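Local atomic coordinates of 2-methyl-aconitate isomerase (Shewanella oneidensis, PDB entry 5K87), a protein that isomerises 2-methyl-aconitate between its cis and trans forms in the 2-methylcitrate cycle, a bacterial route for breaking down propionate. Residues 51-56 with 74-79. The protein carries 1 engineered substitution. Residues are numbered along the deposited sequence; the frame is centred on the assembly and turned at random.
Engineered in segment 74-79: Glu75 (natural residue Lys).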
# COMPACT_ATOMS: atom_id res chain seq x y z
N ARG A 51 -1.69 -12.64 -9.31
CA ARG A 51 -2.89 -12.73 -8.49
C ARG A 51 -2.58 -12.56 -7.01
O ARG A 51 -3.36 -11.97 -6.28
CB ARG A 51 -3.60 -14.06 -8.75
CG ARG A 51 -5.02 -14.09 -8.26
CD ARG A 51 -5.88 -13.05 -8.96
NE ARG A 51 -7.18 -12.95 -8.30
CZ ARG A 51 -7.40 -12.24 -7.20
NH1 ARG A 51 -6.41 -11.55 -6.65
NH2 ARG A 51 -8.61 -12.21 -6.67
N VAL A 52 -1.44 -13.08 -6.56
CA VAL A 52 -1.05 -12.89 -5.16
C VAL A 52 -0.93 -11.39 -4.85
O VAL A 52 -1.39 -10.91 -3.82
CB VAL A 52 0.27 -13.60 -4.83
CG1 VAL A 52 0.81 -13.15 -3.47
CG2 VAL A 52 0.08 -15.12 -4.86
N ILE A 53 -0.30 -10.65 -5.76
CA ILE A 53 -0.04 -9.23 -5.57
C ILE A 53 -1.28 -8.35 -5.80
O ILE A 53 -1.41 -7.29 -5.20
CB ILE A 53 1.16 -8.81 -6.46
CG1 ILE A 53 2.46 -9.39 -5.90
CG2 ILE A 53 1.24 -7.31 -6.64
CD1 ILE A 53 2.89 -8.78 -4.56
N GLY A 54 -2.19 -8.80 -6.66
CA GLY A 54 -3.42 -8.08 -6.94
C GLY A 54 -3.41 -7.35 -8.27
O GLY A 54 -4.11 -6.35 -8.44
N SER A 55 -2.63 -7.86 -9.22
CA SER A 55 -2.45 -7.27 -10.55
C SER A 55 -2.99 -8.19 -11.63
O SER A 55 -3.14 -9.39 -11.41
CB SER A 55 -0.97 -7.03 -10.80
OG SER A 55 -0.47 -5.98 -10.01
N PRO A 56 -3.28 -7.64 -12.82
CA PRO A 56 -3.28 -6.21 -13.16
C PRO A 56 -4.47 -5.53 -12.53
O PRO A 56 -5.54 -6.13 -12.42
CB PRO A 56 -3.41 -6.22 -14.69
CG PRO A 56 -4.17 -7.44 -14.99
CD PRO A 56 -3.74 -8.47 -13.96
N SER A 74 5.30 -3.91 -4.82
CA SER A 74 4.66 -4.80 -5.78
C SER A 74 5.74 -5.76 -6.27
O SER A 74 6.17 -5.72 -7.42
CB SER A 74 4.03 -4.00 -6.92
OG SER A 74 3.20 -4.81 -7.75
N GLU A 75 6.19 -6.61 -5.34
CA GLU A 75 7.45 -7.33 -5.44
C GLU A 75 7.29 -8.76 -4.98
O GLU A 75 6.65 -9.03 -3.95
CB GLU A 75 8.54 -6.64 -4.60
CG GLU A 75 8.88 -5.24 -5.10
CD GLU A 75 10.17 -4.66 -4.53
OE1 GLU A 75 10.74 -5.21 -3.58
OE2 GLU A 75 10.62 -3.63 -5.06
N THR A 76 7.90 -9.68 -5.73
CA THR A 76 7.90 -11.09 -5.39
C THR A 76 9.30 -11.67 -5.50
O THR A 76 10.13 -11.19 -6.28
CB THR A 76 6.94 -11.89 -6.29
OG1 THR A 76 7.35 -11.76 -7.66
CG2 THR A 76 5.51 -11.38 -6.12
N VAL A 77 9.54 -12.71 -4.71
CA VAL A 77 10.86 -13.34 -4.64
C VAL A 77 10.67 -14.85 -4.57
O VAL A 77 9.84 -15.34 -3.80
CB VAL A 77 11.62 -12.87 -3.38
CG1 VAL A 77 12.90 -13.66 -3.19
CG2 VAL A 77 11.90 -11.37 -3.44
N ILE A 78 11.43 -15.57 -5.39
CA ILE A 78 11.45 -17.03 -5.32
C ILE A 78 12.88 -17.49 -5.03
O ILE A 78 13.81 -17.13 -5.74
CB ILE A 78 10.97 -17.66 -6.64
CG1 ILE A 78 9.51 -17.29 -6.90
CG2 ILE A 78 11.13 -19.19 -6.61
CD1 ILE A 78 9.03 -17.63 -8.30
N LEU A 79 13.02 -18.26 -3.96
CA LEU A 79 14.32 -18.75 -3.52
C LEU A 79 14.38 -20.26 -3.59
O LEU A 79 13.37 -20.93 -3.36
CB LEU A 79 14.61 -18.29 -2.09
CG LEU A 79 14.53 -16.77 -1.89
CD1 LEU A 79 14.88 -16.35 -0.47
CD2 LEU A 79 15.44 -16.05 -2.87
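The C-terminal end of helix 43-53 packs on the start of strand 75-81 and on Ser74 just before it, next to the substrate site, through Ile53 and its contacts with Ser74, Glu75 and Thr76. Both branches of Ile53 are used. Ile53 CG2 lies anti to the backbone N and makes a van der Waals contact with the hydroxyl oxygen, Ser74 OG, at 3.4 Å. Ile53 CG1 lies beside the backbone N (chi1 -72°) and passes Thr76 CG2 at 3.6 Å. The Ile53 and Thr76 side chains approach at a slant. The tip, Ile53 CD1, comes within 3.8 Å of the backbone O of Glu75. Ile53 also touches Val27 of strand 24-30 and Val96 of strand 89-96, the two strands that pair with 75-81, and is buried.

The helix ends here in a Schellman motif. Gly54, with positive phi, is its C-prime residue: Ser55 N hydrogen-bonds to the O of Leu50, one residue before Arg51 in the helix, and Gly54 N to Arg51 O.

Ser55 OG and Ser74 OG lie 4.5 Å apart and are joined indirectly. Each is hydrogen-bonded to Gln62 NE2, and each has a backbone carbonyl as well: Ser97 O for Ser55, Val96 O for Ser74. Thr76 OG1 hydrogen-bonds to Gly94 O, and Thr76 CG2 is the branch that touches Ile53. These bonds satisfy three buried hydroxyls.

Ser74 and position 75 belong to the substrate-binding segment of this PrpF-family enzyme. Glu75 is an engineered replacement for lysine. Its CB points away from the helix end, and its side chain lies near Ser24, Cys109 and a bound malonate.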